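Local coordinates for RimK domain protein ATP-grasp (Sphaerobacter thermophilus, PDB 5I47) that probably works as an ATP-dependent ligase of the ATP-grasp superfamily, perhaps attaching glutamate to a protein substrate, at residues L190-E194 with S259-V265. Residues are numbered along the deposited sequence; the frame is centred on the assembly and turned at random.
Sequences LAGIE and SLSGRGV
Leu260, Arg263 and Val265, from the end of a short helix and the turn after it, lie over Ala191, Gly192 and Glu194 on one face of an antiparallel strand, in a helix-on-sheet contact with an apolar part and a charged part. Leu260 reaches in with CG anti to its backbone N (chi1 -164°), and its CD2 meets Ala191 CB at 3.9 Å and Gly192 N at 4.0 Å. With only hydrogens on Gly192 CA, Leu260 CD1 comes to 4.3 Å from it. Val265 follows after the turn, its CG1 3.4 Å from Ala191 O. Ala191 and Gly192 both bond through their backbones to Val184 of strand 180-187, consistent with a classic beta bulge. This is the large antiparallel sheet of the C-terminal ATP-grasp lobe; helix 216-230 takes up Leu190 and Ile193 on its opposite face. Glu194 extends beyond CG and sets OE2 3.3 Å from Leu260 CB. The same OE2 makes a long salt bridge to Arg263 NH2 (3.6 Å) and lies equally far from NH1, oblique to the guanidinium, whose plane is turned 79° from the carboxylate's, while Arg182 holds OE1 in a salt bridge from the neighbouring strand. Glu194 CG lies at the guanidinium edge, and Ser259 O stands 4.0 Å above the centre of one face of the Arg263 guanidinium. Ser259 OG hydrogen-bonds to Tyr209 O, tying the helix to the edge strand 209-211.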
loop_
_atom_site.group_PDB
_atom_site.type_symbol
_atom_site.label_atom_id
_atom_site.label_comp_id
_atom_site.label_asym_id
_atom_site.label_seq_id
_atom_site.Cartn_x
_atom_site.Cartn_y
_atom_site.Cartn_z
ATOM N N LEU B 190 -7.080 -18.749 20.103
ATOM C CA LEU B 190 -5.667 -18.771 20.459
ATOM C C LEU B 190 -5.182 -20.214 20.514
ATOM O O LEU B 190 -5.606 -20.985 21.379
ATOM C CB LEU B 190 -5.466 -18.075 21.802
ATOM C CG LEU B 190 -4.055 -18.031 22.380
ATOM C CD1 LEU B 190 -3.143 -17.196 21.491
ATOM C CD2 LEU B 190 -4.090 -17.478 23.796
ATOM N N ALA B 191 -4.298 -20.588 19.591
ATOM C CA ALA B 191 -3.766 -21.944 19.565
ATOM C C ALA B 191 -2.671 -22.164 20.598
ATOM O O ALA B 191 -2.391 -23.315 20.954
ATOM C CB ALA B 191 -3.227 -22.278 18.174
ATOM N N GLY B 192 -2.047 -21.103 21.081
ATOM C CA GLY B 192 -0.991 -21.254 22.058
ATOM C C GLY B 192 -0.239 -19.959 22.234
ATOM O O GLY B 192 -0.351 -19.024 21.436
ATOM N N ILE B 193 0.534 -19.922 23.314
ATOM C CA ILE B 193 1.398 -18.799 23.648
ATOM C C ILE B 193 2.830 -19.310 23.677
ATOM O O ILE B 193 3.097 -20.398 24.197
ATOM C CB ILE B 193 1.001 -18.170 24.998
ATOM C CG1 ILE B 193 -0.475 -17.764 24.964
ATOM C CG2 ILE B 193 1.880 -16.977 25.317
ATOM C CD1 ILE B 193 -0.974 -17.139 26.243
ATOM N N GLU B 194 3.744 -18.536 23.099
ATOM C CA GLU B 194 5.137 -18.940 22.990
ATOM C C GLU B 194 6.045 -17.786 23.396
ATOM O O GLU B 194 5.610 -16.639 23.535
ATOM C CB GLU B 194 5.463 -19.415 21.568
ATOM C CG GLU B 194 4.758 -20.705 21.187
ATOM C CD GLU B 194 4.995 -21.102 19.744
ATOM O OE1 GLU B 194 5.212 -20.200 18.908
ATOM O OE2 GLU B 194 4.961 -22.315 19.447
ATOM N N SER B 259 7.009 -25.452 15.988
ATOM C CA SER B 259 7.224 -25.711 17.408
ATOM C C SER B 259 5.919 -26.029 18.126
ATOM O O SER B 259 5.869 -26.938 18.963
ATOM C CB SER B 259 7.909 -24.506 18.054
ATOM O OG SER B 259 7.894 -24.606 19.469
ATOM N N LEU B 260 4.852 -25.291 17.813
ATOM C CA LEU B 260 3.589 -25.498 18.515
ATOM C C LEU B 260 2.963 -26.838 18.145
ATOM O O LEU B 260 2.393 -27.517 19.005
ATOM C CB LEU B 260 2.629 -24.347 18.219
ATOM C CG LEU B 260 1.437 -24.234 19.170
ATOM C CD1 LEU B 260 1.914 -24.063 20.605
ATOM C CD2 LEU B 260 0.520 -23.088 18.767
ATOM N N SER B 261 3.063 -27.238 16.875
ATOM C CA SER B 261 2.619 -28.569 16.473
ATOM C C SER B 261 3.412 -29.667 17.166
ATOM O O SER B 261 2.896 -30.776 17.346
ATOM C CB SER B 261 2.730 -28.735 14.959
ATOM O OG SER B 261 1.593 -28.215 14.299
ATOM N N GLY B 262 4.653 -29.379 17.561
ATOM C CA GLY B 262 5.452 -30.378 18.249
ATOM C C GLY B 262 4.876 -30.764 19.598
ATOM O O GLY B 262 4.972 -31.920 20.014
ATOM N N ARG B 263 4.266 -29.807 20.299
ATOM C CA ARG B 263 3.695 -30.072 21.614
ATOM C C ARG B 263 2.254 -30.560 21.538
ATOM O O ARG B 263 1.460 -30.296 22.451
ATOM C CB ARG B 263 3.802 -28.827 22.492
ATOM C CG ARG B 263 5.158 -28.161 22.416
ATOM C CD ARG B 263 5.269 -27.009 23.391
ATOM N NE ARG B 263 6.242 -26.027 22.928
ATOM C CZ ARG B 263 5.921 -24.834 22.440
ATOM N NH1 ARG B 263 4.650 -24.467 22.372
ATOM N NH2 ARG B 263 6.870 -24.007 22.026
ATOM N N GLY B 264 1.893 -31.266 20.466
ATOM C CA GLY B 264 0.585 -31.873 20.346
ATOM C C GLY B 264 -0.545 -30.931 20.005
ATOM O O GLY B 264 -1.680 -31.396 19.831
ATOM N N VAL B 265 -0.289 -29.627 19.909
ATOM C CA VAL B 265 -1.330 -28.692 19.498
ATOM C C VAL B 265 -1.580 -28.873 18.008
ATOM O O VAL B 265 -0.686 -28.658 17.182
ATOM C CB VAL B 265 -0.934 -27.250 19.827
ATOM C CG1 VAL B 265 -2.057 -26.294 19.449
ATOM C CG2 VAL B 265 -0.587 -27.118 21.303
#